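Local coordinates for protein probable zinc protease (Pseudomonas aeruginosa, PDB 4NNZ) that forms one subunit of the heterodimeric zinc protease PA0371-PA0372 and belongs to the peptidase M16 family, whose members are generally metallopeptidases, at residues A[244-249]-A[418-423]; A[249-254]-A[408-413]; A[274-279]-A[297-302]; A[30-35]-A[370-375]. All blocks are in the same frame, centred on the assembly; numbering follows the deposited sequence.

In the fold
Interactions 1, 2 and 3 all reach the five-stranded mixed sheet that includes strand 246-253, whereas interaction 4 lies on the opposite side of the chain's centre, its centre about 36 Å from that of interaction 1. Interaction 1 is backbone pairing inside the sheet, and interaction 2, using the same strand 246-253, is aromatic packing against a helix end; both are partly buried. Interaction 3 is a surface contact with one weak hydrogen bond at an outer strand of that sheet, 294-301; it touches interaction 2 where Tyr301 packs on Val253. Interaction 4, a buried contact, presses a helix onto the six-stranded sheet through an indole, an amide and small residues.

Interaction 1: residues A[244-249]-A[418-423]; sequences LPNLIM and AQVLPV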
loop_
_atom_site.group_PDB
_atom_site.type_symbol
_atom_site.label_atom_id
_atom_site.label_comp_id
_atom_site.label_asym_id
_atom_site.label_seq_id
_atom_site.Cartn_x
_atom_site.Cartn_y
_atom_site.Cartn_z
ATOM N N LEU A 244 22.400 7.023 18.139
ATOM C CA LEU A 244 22.470 8.327 17.525
ATOM C C LEU A 244 21.193 8.803 16.850
ATOM O O LEU A 244 20.687 8.203 15.931
ATOM C CB LEU A 244 23.618 8.349 16.533
ATOM C CG LEU A 244 25.009 8.498 17.127
ATOM C CD1 LEU A 244 26.002 8.846 16.053
ATOM C CD2 LEU A 244 25.030 9.557 18.196
ATOM N N PRO A 245 20.709 9.943 17.256
ATOM C CA PRO A 245 19.543 10.544 16.629
ATOM C C PRO A 245 19.822 10.928 15.203
ATOM O O PRO A 245 20.896 11.364 14.932
ATOM C CB PRO A 245 19.344 11.793 17.440
ATOM C CG PRO A 245 19.882 11.457 18.758
ATOM C CD PRO A 245 21.024 10.545 18.541
ATOM N N ASN A 246 18.876 10.768 14.300
ATOM C CA ASN A 246 19.120 11.107 12.918
ATOM C C ASN A 246 17.896 11.447 12.110
ATOM O O ASN A 246 16.807 11.129 12.472
ATOM C CB ASN A 246 19.961 10.042 12.244
ATOM C CG ASN A 246 19.228 8.752 12.060
ATOM O OD1 ASN A 246 18.917 8.081 13.005
ATOM N ND2 ASN A 246 18.947 8.412 10.822
ATOM N N LEU A 247 18.113 12.125 11.007
ATOM C CA LEU A 247 17.067 12.711 10.238
ATOM C C LEU A 247 17.036 12.136 8.868
ATOM O O LEU A 247 18.041 11.992 8.254
ATOM C CB LEU A 247 17.285 14.205 10.136
ATOM C CG LEU A 247 16.101 15.011 9.647
ATOM C CD1 LEU A 247 14.976 14.951 10.634
ATOM C CD2 LEU A 247 16.511 16.428 9.436
ATOM N N ILE A 248 15.857 11.802 8.395
ATOM C CA ILE A 248 15.690 11.359 7.049
ATOM C C ILE A 248 14.690 12.255 6.377
ATOM O O ILE A 248 13.641 12.430 6.864
ATOM C CB ILE A 248 15.151 9.934 7.035
ATOM C CG1 ILE A 248 15.866 9.094 8.069
ATOM C CG2 ILE A 248 15.250 9.327 5.656
ATOM C CD1 ILE A 248 15.671 7.617 7.903
ATOM N N MET A 249 15.041 12.831 5.249
ATOM C CA MET A 249 14.098 13.584 4.448
ATOM C C MET A 249 13.989 13.033 3.049
ATOM O O MET A 249 14.963 12.825 2.402
ATOM C CB MET A 249 14.517 15.026 4.372
ATOM C CG MET A 249 14.417 15.748 5.685
ATOM S SD MET A 249 15.181 17.347 5.645
ATOM C CE MET A 249 14.049 18.277 4.661
ATOM N N ALA A 418 11.420 11.940 8.616
ATOM C CA ALA A 418 11.363 11.105 9.789
ATOM C C ALA A 418 12.467 11.335 10.793
ATOM O O ALA A 418 13.581 11.392 10.428
ATOM C CB ALA A 418 11.344 9.665 9.383
ATOM N N GLN A 419 12.135 11.416 12.069
ATOM C CA GLN A 419 13.120 11.523 13.114
ATOM C C GLN A 419 13.302 10.170 13.726
ATOM O O GLN A 419 12.366 9.563 14.147
ATOM C CB GLN A 419 12.679 12.518 14.177
ATOM C CG GLN A 419 12.234 13.842 13.602
ATOM C CD GLN A 419 12.172 14.990 14.578
ATOM O OE1 GLN A 419 11.844 14.845 15.726
ATOM N NE2 GLN A 419 12.455 16.154 14.088
ATOM N N VAL A 420 14.521 9.689 13.739
ATOM C CA VAL A 420 14.770 8.429 14.346
ATOM C C VAL A 420 15.471 8.669 15.636
ATOM O O VAL A 420 16.546 9.165 15.657
ATOM C CB VAL A 420 15.645 7.567 13.469
ATOM C CG1 VAL A 420 15.715 6.175 14.013
ATOM C CG2 VAL A 420 15.135 7.561 12.060
ATOM N N LEU A 421 14.824 8.333 16.718
ATOM C CA LEU A 421 15.336 8.694 17.993
ATOM C C LEU A 421 15.674 7.549 18.865
ATOM O O LEU A 421 15.079 6.522 18.809
ATOM C CB LEU A 421 14.366 9.596 18.712
ATOM C CG LEU A 421 14.193 10.944 18.070
ATOM C CD1 LEU A 421 13.028 11.627 18.714
ATOM C CD2 LEU A 421 15.422 11.768 18.255
ATOM N N PRO A 422 16.628 7.765 19.741
ATOM C CA PRO A 422 17.037 6.748 20.686
ATOM C C PRO A 422 16.064 6.600 21.784
ATOM O O PRO A 422 15.590 7.573 22.266
ATOM C CB PRO A 422 18.320 7.306 21.258
ATOM C CG PRO A 422 18.395 8.694 20.825
ATOM C CD PRO A 422 17.677 8.759 19.548
ATOM N N VAL A 423 15.784 5.384 22.185
ATOM C CA VAL A 423 14.977 5.160 23.349
ATOM C C VAL A 423 15.786 4.599 24.513
ATOM O O VAL A 423 16.842 5.107 24.869
ATOM C CB VAL A 423 13.816 4.222 23.049
ATOM C CG1 VAL A 423 14.305 2.889 22.574
ATOM C CG2 VAL A 423 12.996 4.035 24.289
#
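The shortest polar bond between the two strands runs from Ala418 N to Ile248 O, 2.9 Å, with an N-H...O angle of 166°. Ile248 N returns a bond to Ala418 O at 3.1 Å, which defines an antiparallel hydrogen-bonded pair. Two residues along, Asn246 and Val420 form a second pair of this kind, in which Val420 N bonds Asn246 O at 3.0 Å (N-H...O 177°). Leu247 and Gln419 between them are a non-hydrogen-bonded pair; their backbones bond outward instead, Leu247 to Ala315 and Gln419 to Leu236 and Leu238. These outward bonds make strands 246-253 and 415-422 inner neighbours of a mixed five-stranded sheet, with strand 309-317 beyond one and strand 233-240 beyond the other. Asn246, Ile248, Ala418 and Val420 share one face of it. There Asn246 CG lies between the backbone N and the carbonyl carbon (chi1 69°), which brings OD1 alongside Val420 CB at 3.3 Å. Ile248 CD1 reaches Val420 CG2 at 4.2 Å. On the face turned to helix 325-341, Leu247 and Gln419 lie side by side, and the Gln419 amide continues to a hydrogen bond from NE2 to Glu326. Beyond the last bridge two proline rings cross at about a right angle, Pro245 CG resting 3.6 Å from Pro422 CD.

Interaction 2: residues A[249-254]-A[408-413]; sequences MGFNVP and TYFTPS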
loop_
_atom_site.group_PDB
_atom_site.type_symbol
_atom_site.label_atom_id
_atom_site.label_comp_id
_atom_site.label_asym_id
_atom_site.label_seq_id
_atom_site.Cartn_x
_atom_site.Cartn_y
_atom_site.Cartn_z
ATOM N N MET A 249 15.041 12.831 5.249
ATOM C CA MET A 249 14.098 13.584 4.448
ATOM C C MET A 249 13.989 13.033 3.049
ATOM O O MET A 249 14.963 12.825 2.402
ATOM C CB MET A 249 14.517 15.026 4.372
ATOM C CG MET A 249 14.417 15.748 5.685
ATOM S SD MET A 249 15.181 17.347 5.645
ATOM C CE MET A 249 14.049 18.277 4.661
ATOM N N GLY A 250 12.786 12.798 2.582
ATOM C CA GLY A 250 12.583 12.304 1.242
ATOM C C GLY A 250 11.637 13.141 0.432
ATOM O O GLY A 250 10.659 13.544 0.926
ATOM N N PHE A 251 11.944 13.389 -0.820
ATOM C CA PHE A 251 11.046 14.120 -1.685
ATOM C C PHE A 251 10.519 13.293 -2.837
ATOM O O PHE A 251 11.267 12.707 -3.537
ATOM C CB PHE A 251 11.748 15.341 -2.212
ATOM C CG PHE A 251 11.941 16.401 -1.195
ATOM C CD1 PHE A 251 10.946 17.247 -0.893
ATOM C CD2 PHE A 251 13.125 16.533 -0.540
ATOM C CE1 PHE A 251 11.113 18.222 0.028
ATOM C CE2 PHE A 251 13.298 17.498 0.398
ATOM C CZ PHE A 251 12.282 18.347 0.680
ATOM N N ASN A 252 9.214 13.248 -3.011
ATOM C CA ASN A 252 8.638 12.478 -4.091
ATOM C C ASN A 252 8.922 13.109 -5.413
ATOM O O ASN A 252 8.673 14.268 -5.617
ATOM C CB ASN A 252 7.134 12.341 -3.950
ATOM C CG ASN A 252 6.724 11.500 -2.792
ATOM O OD1 ASN A 252 6.498 11.996 -1.732
ATOM N ND2 ASN A 252 6.600 10.232 -3.008
ATOM N N VAL A 253 9.443 12.323 -6.322
ATOM C CA VAL A 253 9.953 12.844 -7.562
ATOM C C VAL A 253 9.805 11.857 -8.673
ATOM O O VAL A 253 9.483 10.743 -8.451
ATOM C CB VAL A 253 11.423 13.257 -7.477
ATOM C CG1 VAL A 253 11.587 14.531 -6.711
ATOM C CG2 VAL A 253 12.253 12.161 -6.891
ATOM N N PRO A 254 10.040 12.281 -9.887
ATOM C CA PRO A 254 10.072 11.385 -11.026
ATOM C C PRO A 254 11.366 10.619 -11.213
ATOM O O PRO A 254 12.371 10.909 -10.651
ATOM C CB PRO A 254 9.858 12.320 -12.191
ATOM C CG PRO A 254 10.334 13.609 -11.709
ATOM C CD PRO A 254 9.932 13.670 -10.302
ATOM N N THR A 408 10.813 23.199 -8.170
ATOM C CA THR A 408 9.716 22.319 -8.377
ATOM C C THR A 408 9.568 21.271 -7.314
ATOM O O THR A 408 8.501 21.046 -6.835
ATOM C CB THR A 408 9.842 21.681 -9.754
ATOM O OG1 THR A 408 9.984 22.714 -10.714
ATOM C CG2 THR A 408 8.648 20.899 -10.111
ATOM N N TYR A 409 10.648 20.612 -6.961
ATOM C CA TYR A 409 10.541 19.429 -6.145
ATOM C C TYR A 409 10.799 19.520 -4.665
ATOM O O TYR A 409 10.276 18.741 -3.925
ATOM C CB TYR A 409 11.312 18.303 -6.776
ATOM C CG TYR A 409 10.753 17.937 -8.101
ATOM C CD1 TYR A 409 9.565 17.277 -8.200
ATOM C CD2 TYR A 409 11.397 18.275 -9.252
ATOM C CE1 TYR A 409 9.037 16.952 -9.416
ATOM C CE2 TYR A 409 10.881 17.954 -10.466
ATOM C CZ TYR A 409 9.705 17.293 -10.541
ATOM O OH TYR A 409 9.189 16.985 -11.748
ATOM N N PHE A 410 11.589 20.470 -4.243
ATOM C CA PHE A 410 11.872 20.567 -2.850
ATOM C C PHE A 410 10.836 21.395 -2.147
ATOM O O PHE A 410 11.131 22.363 -1.541
ATOM C CB PHE A 410 13.271 21.103 -2.642
ATOM C CG PHE A 410 14.329 20.221 -3.210
ATOM C CD1 PHE A 410 14.155 18.870 -3.219
ATOM C CD2 PHE A 410 15.470 20.738 -3.740
ATOM C CE1 PHE A 410 15.089 18.041 -3.746
ATOM C CE2 PHE A 410 16.420 19.912 -4.269
ATOM C CZ PHE A 410 16.227 18.558 -4.272
ATOM N N THR A 411 9.610 20.945 -2.200
ATOM C CA THR A 411 8.512 21.606 -1.586
ATOM C C THR A 411 8.030 20.776 -0.434
ATOM O O THR A 411 8.160 19.590 -0.460
ATOM C CB THR A 411 7.380 21.754 -2.579
ATOM O OG1 THR A 411 6.795 20.491 -2.820
ATOM C CG2 THR A 411 7.881 22.262 -3.849
ATOM N N PRO A 412 7.448 21.377 0.572
ATOM C CA PRO A 412 6.992 20.614 1.714
ATOM C C PRO A 412 5.896 19.678 1.343
ATOM O O PRO A 412 5.706 18.721 2.003
ATOM C CB PRO A 412 6.496 21.671 2.654
ATOM C CG PRO A 412 7.328 22.823 2.360
ATOM C CD PRO A 412 7.650 22.777 0.919
ATOM N N SER A 413 5.194 19.953 0.276
ATOM C CA SER A 413 4.130 19.095 -0.174
ATOM C C SER A 413 4.623 17.774 -0.666
ATOM O O SER A 413 3.864 16.895 -0.840
ATOM C CB SER A 413 3.283 19.763 -1.229
ATOM O OG SER A 413 4.054 20.216 -2.286
#
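An inverse gamma turn centred on Phe410, directly after helix 399-409, packs against the ring of Phe251 on strand 246-253. Within the turn a weak bond of 2.9 Å links Thr411 N to Tyr409 O. Phe410 supplies two groups over the same face of the Phe251 ring. Its CA makes a CH-pi contact, 4.1 Å from the ring centroid and 24° off the normal, while its CD1 stands nearer the rim, 3.7 Å from Phe251 CD2. The two ring planes are inclined at 58°, with their centroids 5.1 Å apart. Thr411 O approaches the Phe251 ring at its edge and in its plane, 3.3 Å from CE1, a direction that sets the carbonyl against the ring hydrogens. The turn carries the chain from the helix toward strand 415-422, which pairs with strand 246-253 in the same sheet; Phe251 also packs on Leu415 of that strand, and Phe410 meets Phe311 edge-to-face. Farther along, the Tyr409 ring spans Val253 and Pro254. Val253 CG1 lies 3.7 Å from Tyr409 CD1, placed there by a chi1 of -74° that sets it anti to its own carbonyl carbon. Pro254 CD comes to 3.5 Å from Tyr409 CE1, the proline ring and the phenol pointing at one another. Over the centre of one Tyr409 face sits Thr408 CG2, and the phenol OH makes a weak hydrogen bond to Glu264 of helix 262-276.

Interaction 3: residues A[274-279]-A[297-302]; sequences LLDGGY and ASTYYD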
loop_
_atom_site.group_PDB
_atom_site.type_symbol
_atom_site.label_atom_id
_atom_site.label_comp_id
_atom_site.label_asym_id
_atom_site.label_seq_id
_atom_site.Cartn_x
_atom_site.Cartn_y
_atom_site.Cartn_z
ATOM N N LEU A 274 25.945 17.640 -6.168
ATOM C CA LEU A 274 26.274 18.921 -5.623
ATOM C C LEU A 274 26.192 18.952 -4.119
ATOM O O LEU A 274 26.903 19.662 -3.479
ATOM C CB LEU A 274 25.339 19.980 -6.171
ATOM C CG LEU A 274 25.553 20.516 -7.564
ATOM C CD1 LEU A 274 24.257 21.127 -8.019
ATOM C CD2 LEU A 274 26.673 21.533 -7.631
ATOM N N LEU A 275 25.189 18.317 -3.575
ATOM C CA LEU A 275 25.040 18.224 -2.150
ATOM C C LEU A 275 25.968 17.288 -1.376
ATOM O O LEU A 275 26.512 17.653 -0.348
ATOM C CB LEU A 275 23.581 17.967 -1.824
ATOM C CG LEU A 275 22.637 19.067 -2.281
ATOM C CD1 LEU A 275 21.227 18.577 -2.327
ATOM C CD2 LEU A 275 22.718 20.255 -1.373
ATOM N N ASP A 276 26.084 16.058 -1.863
ATOM C CA ASP A 276 26.691 14.956 -1.141
ATOM C C ASP A 276 28.012 14.460 -1.673
ATOM O O ASP A 276 28.743 13.828 -0.953
ATOM C CB ASP A 276 25.691 13.793 -1.089
ATOM C CG ASP A 276 26.280 12.508 -0.534
ATOM O OD1 ASP A 276 27.026 12.554 0.448
ATOM O OD2 ASP A 276 26.000 11.447 -1.091
ATOM N N GLY A 277 28.347 14.666 -2.917
ATOM C CA GLY A 277 29.544 13.990 -3.347
ATOM C C GLY A 277 30.819 14.767 -3.201
ATOM O O GLY A 277 31.100 15.599 -4.022
ATOM N N GLY A 278 31.594 14.482 -2.176
ATOM C CA GLY A 278 32.854 15.146 -2.023
ATOM C C GLY A 278 33.031 16.099 -0.880
ATOM O O GLY A 278 32.110 16.479 -0.240
ATOM N N TYR A 279 34.275 16.436 -0.625
ATOM C CA TYR A 279 34.707 17.293 0.451
ATOM C C TYR A 279 34.201 18.695 0.270
ATOM O O TYR A 279 33.846 19.353 1.203
ATOM C CB TYR A 279 36.230 17.241 0.523
ATOM C CG TYR A 279 36.875 18.053 1.580
ATOM C CD1 TYR A 279 36.908 17.631 2.870
ATOM C CD2 TYR A 279 37.470 19.240 1.277
ATOM C CE1 TYR A 279 37.513 18.378 3.838
ATOM C CE2 TYR A 279 38.066 19.993 2.236
ATOM C CZ TYR A 279 38.090 19.553 3.509
ATOM O OH TYR A 279 38.701 20.332 4.428
ATOM N N ALA A 297 26.198 13.815 6.573
ATOM C CA ALA A 297 25.006 13.987 5.808
ATOM C C ALA A 297 25.171 13.375 4.439
ATOM O O ALA A 297 26.196 13.494 3.838
ATOM C CB ALA A 297 24.668 15.453 5.711
ATOM N N SER A 298 24.143 12.727 3.944
ATOM C CA SER A 298 24.199 12.097 2.649
ATOM C C SER A 298 22.955 12.285 1.824
ATOM O O SER A 298 21.991 12.836 2.278
ATOM C CB SER A 298 24.495 10.640 2.780
ATOM O OG SER A 298 23.583 10.052 3.642
ATOM N N THR A 299 23.027 11.850 0.585
ATOM C CA THR A 299 21.907 11.856 -0.308
ATOM C C THR A 299 21.885 10.583 -1.108
ATOM O O THR A 299 22.900 10.001 -1.386
ATOM C CB THR A 299 21.922 13.037 -1.285
ATOM O OG1 THR A 299 22.876 12.800 -2.297
ATOM C CG2 THR A 299 22.273 14.264 -0.626
ATOM N N TYR A 300 20.697 10.129 -1.434
ATOM C CA TYR A 300 20.551 9.041 -2.336
ATOM C C TYR A 300 19.370 9.312 -3.234
ATOM O O TYR A 300 18.364 9.720 -2.771
ATOM C CB TYR A 300 20.396 7.764 -1.531
ATOM C CG TYR A 300 20.023 6.539 -2.315
ATOM C CD1 TYR A 300 20.931 5.893 -3.114
ATOM C CD2 TYR A 300 18.752 6.026 -2.241
ATOM C CE1 TYR A 300 20.578 4.771 -3.827
ATOM C CE2 TYR A 300 18.390 4.912 -2.953
ATOM C CZ TYR A 300 19.303 4.280 -3.737
ATOM O OH TYR A 300 18.911 3.155 -4.419
ATOM N N TYR A 301 19.522 9.166 -4.533
ATOM C CA TYR A 301 18.416 9.235 -5.477
ATOM C C TYR A 301 18.599 8.237 -6.596
ATOM O O TYR A 301 19.556 8.337 -7.306
ATOM C CB TYR A 301 18.362 10.631 -6.070
ATOM C CG TYR A 301 17.440 10.808 -7.239
ATOM C CD1 TYR A 301 16.136 10.426 -7.163
ATOM C CD2 TYR A 301 17.873 11.381 -8.400
ATOM C CE1 TYR A 301 15.293 10.585 -8.207
ATOM C CE2 TYR A 301 17.028 11.551 -9.453
ATOM C CZ TYR A 301 15.733 11.149 -9.336
ATOM O OH TYR A 301 14.867 11.304 -10.348
ATOM N N ASP A 302 17.688 7.294 -6.775
ATOM C CA ASP A 302 17.772 6.388 -7.901
ATOM C C ASP A 302 16.932 6.897 -9.033
ATOM O O ASP A 302 15.752 6.974 -8.931
ATOM C CB ASP A 302 17.310 4.993 -7.533
ATOM C CG ASP A 302 17.492 4.010 -8.655
ATOM O OD1 ASP A 302 17.750 4.429 -9.772
ATOM O OD2 ASP A 302 17.374 2.806 -8.435
#
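The carboxylate of Asp276 is the flat group of this contact, and it is set against the backbone of Ser298 and Thr299. Its two oxygens have different neighbours. OD2 accepts a weak hydrogen bond from Thr299 N, at 3.4 Å with an N-H...O angle of 157°, whereas OD1 lies 3.6 Å from Ser298 CA. OD2 also stands 3.4 Å from Thr299 O; both are acceptors, so that approach contributes no bond and probably opposes the weak one. The carboxylate reaches the strand because CG is anti to the backbone N of Asp276 (chi1 172°). The Thr299 side chain comes closest to the stem of Asp276: OG1 is 3.2 Å from Asp276 CB. The Thr299 methyl, CG2, sits 3.5 Å from the same CB and also approaches Leu275 CB, at 4.1 Å. The contact is small, burying 173 Å² in all, and only Leu275 of the touching residues is buried. It joins the C-terminal end of helix 262-276, where Gly277 leaves helical geometry, to strand 294-301, an edge strand of its sheet within this chain. Leu283 of helix 282-288 packs on both Leu275 and Ala297, while strand 309-317 pairs with the strand through Ser298-Ser314 backbone bonding.

Interaction 4: residues A[30-35]-A[370-375]; sequences VSQLWY and QASSIG
From Gln32 opposite Ala371 to Trp34 opposite Gly375, strand and helix run nearly the same way, their segment axes 20° apart and 9.1 Å from each other at closest approach. This is helix-on-sheet packing: helix 367-379 lies on the six-stranded mixed sheet to which strand 28-35 belongs, joining parts of the chain more than 300 residues apart. Val30, Gln32 and Trp34, alternate residues of the strand, all direct their side chains to the helix. Ala371 touches the first two, its CB 3.4 Å from Val30 CG1 and 3.3 Å from Gln32 NE2. The Gln32 chain is extended beyond CG and brings its amide to the indole edge, where Trp34 NE1 donates to a lone pair of OE1 at 2.9 Å, with an N-H...O angle of 145°. The acceptor is almost in the indole plane, so the bond should help fix the turn of both groups. Ser372 OG, which is hydrogen-bonded to Ala368 O in the preceding helical turn, lies 3.3 Å from Gln32 NE2. The indole then spreads over helix backbone at a residue without a side chain: Gly375 CA stands 3.5 Å from the centroid of the Trp34 five-membered ring, 9° off its normal.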
loop_
_atom_site.group_PDB
_atom_site.type_symbol
_atom_site.label_atom_id
_atom_site.label_comp_id
_atom_site.label_asym_id
_atom_site.label_seq_id
_atom_site.Cartn_x
_atom_site.Cartn_y
_atom_site.Cartn_z
ATOM N N VAL A 30 30.082 -13.422 -18.461
ATOM C CA VAL A 30 29.108 -13.168 -17.431
ATOM C C VAL A 30 27.722 -13.451 -17.986
ATOM O O VAL A 30 27.387 -13.003 -19.034
ATOM C CB VAL A 30 29.302 -11.738 -16.848
ATOM C CG1 VAL A 30 28.113 -10.819 -16.990
ATOM C CG2 VAL A 30 29.711 -11.810 -15.420
ATOM N N SER A 31 26.932 -14.201 -17.259
ATOM C CA SER A 31 25.593 -14.473 -17.685
ATOM C C SER A 31 24.627 -14.073 -16.618
ATOM O O SER A 31 24.707 -14.569 -15.542
ATOM C CB SER A 31 25.456 -15.958 -17.941
ATOM O OG SER A 31 24.374 -16.238 -18.780
ATOM N N GLN A 32 23.697 -13.174 -16.884
ATOM C CA GLN A 32 22.752 -12.806 -15.846
ATOM C C GLN A 32 21.332 -13.025 -16.256
ATOM O O GLN A 32 21.018 -12.764 -17.383
ATOM C CB GLN A 32 22.887 -11.358 -15.511
ATOM C CG GLN A 32 24.251 -10.800 -15.657
ATOM C CD GLN A 32 24.381 -9.530 -14.894
ATOM O OE1 GLN A 32 23.427 -8.833 -14.707
ATOM N NE2 GLN A 32 25.558 -9.242 -14.440
ATOM N N LEU A 33 20.446 -13.465 -15.364
ATOM C CA LEU A 33 19.087 -13.476 -15.903
ATOM C C LEU A 33 18.141 -12.533 -15.180
ATOM O O LEU A 33 18.010 -12.659 -14.015
ATOM C CB LEU A 33 18.534 -14.873 -15.915
ATOM C CG LEU A 33 17.187 -15.117 -16.562
ATOM C CD1 LEU A 33 16.959 -14.202 -17.727
ATOM C CD2 LEU A 33 17.088 -16.529 -17.037
ATOM N N TRP A 34 17.476 -11.599 -15.858
ATOM C CA TRP A 34 16.687 -10.612 -15.149
ATOM C C TRP A 34 15.221 -10.786 -15.410
ATOM O O TRP A 34 14.785 -10.702 -16.513
ATOM C CB TRP A 34 17.079 -9.224 -15.608
ATOM C CG TRP A 34 18.430 -8.842 -15.241
ATOM C CD1 TRP A 34 19.555 -9.356 -15.718
ATOM C CD2 TRP A 34 18.810 -7.864 -14.292
ATOM N NE1 TRP A 34 20.610 -8.782 -15.147
ATOM C CE2 TRP A 34 20.180 -7.856 -14.254
ATOM C CE3 TRP A 34 18.116 -7.002 -13.463
ATOM C CZ2 TRP A 34 20.875 -7.024 -13.441
ATOM C CZ3 TRP A 34 18.795 -6.194 -12.663
ATOM C CH2 TRP A 34 20.162 -6.203 -12.642
ATOM N N TYR A 35 14.454 -11.001 -14.364
ATOM C CA TYR A 35 13.035 -11.183 -14.474
ATOM C C TYR A 35 12.367 -9.930 -14.000
ATOM O O TYR A 35 12.765 -9.374 -13.034
ATOM C CB TYR A 35 12.580 -12.301 -13.584
ATOM C CG TYR A 35 12.912 -13.689 -14.026
ATOM C CD1 TYR A 35 12.147 -14.351 -14.952
ATOM C CD2 TYR A 35 13.965 -14.359 -13.472
ATOM C CE1 TYR A 35 12.449 -15.629 -15.331
ATOM C CE2 TYR A 35 14.268 -15.633 -13.842
ATOM C CZ TYR A 35 13.505 -16.263 -14.770
ATOM O OH TYR A 35 13.843 -17.525 -15.109
ATOM N N GLN A 370 28.660 -3.928 -16.698
ATOM C CA GLN A 370 28.007 -3.621 -17.936
ATOM C C GLN A 370 26.809 -4.480 -18.058
ATOM O O GLN A 370 25.798 -4.045 -18.506
ATOM C CB GLN A 370 28.919 -3.852 -19.119
ATOM C CG GLN A 370 30.119 -2.956 -19.171
ATOM C CD GLN A 370 31.110 -3.390 -20.211
ATOM O OE1 GLN A 370 31.011 -3.027 -21.366
ATOM N NE2 GLN A 370 32.070 -4.157 -19.804
ATOM N N ALA A 371 26.935 -5.721 -17.670
ATOM C CA ALA A 371 25.824 -6.636 -17.710
ATOM C C ALA A 371 24.685 -6.236 -16.799
ATOM O O ALA A 371 23.562 -6.324 -17.171
ATOM C CB ALA A 371 26.284 -8.035 -17.414
ATOM N N SER A 372 24.990 -5.810 -15.600
ATOM C CA SER A 372 23.998 -5.286 -14.711
ATOM C C SER A 372 23.340 -4.010 -15.178
ATOM O O SER A 372 22.166 -3.824 -14.971
ATOM C CB SER A 372 24.586 -5.104 -13.355
ATOM O OG SER A 372 25.005 -6.333 -12.906
ATOM N N SER A 373 24.102 -3.123 -15.785
ATOM C CA SER A 373 23.528 -1.913 -16.298
ATOM C C SER A 373 22.530 -2.253 -17.368
ATOM O O SER A 373 21.497 -1.655 -17.453
ATOM C CB SER A 373 24.587 -1.028 -16.901
ATOM O OG SER A 373 25.475 -0.574 -15.936
ATOM N N ILE A 374 22.845 -3.246 -18.164
ATOM C CA ILE A 374 21.982 -3.649 -19.217
ATOM C C ILE A 374 20.720 -4.280 -18.666
ATOM O O ILE A 374 19.664 -4.065 -19.168
ATOM C CB ILE A 374 22.710 -4.598 -20.177
ATOM C CG1 ILE A 374 23.792 -3.854 -20.936
ATOM C CG2 ILE A 374 21.751 -5.223 -21.155
ATOM C CD1 ILE A 374 24.824 -4.747 -21.554
ATOM N N GLY A 375 20.839 -5.047 -17.609
ATOM C CA GLY A 375 19.713 -5.772 -17.076
ATOM C C GLY A 375 18.787 -4.936 -16.245
ATOM O O GLY A 375 17.609 -5.098 -16.254
#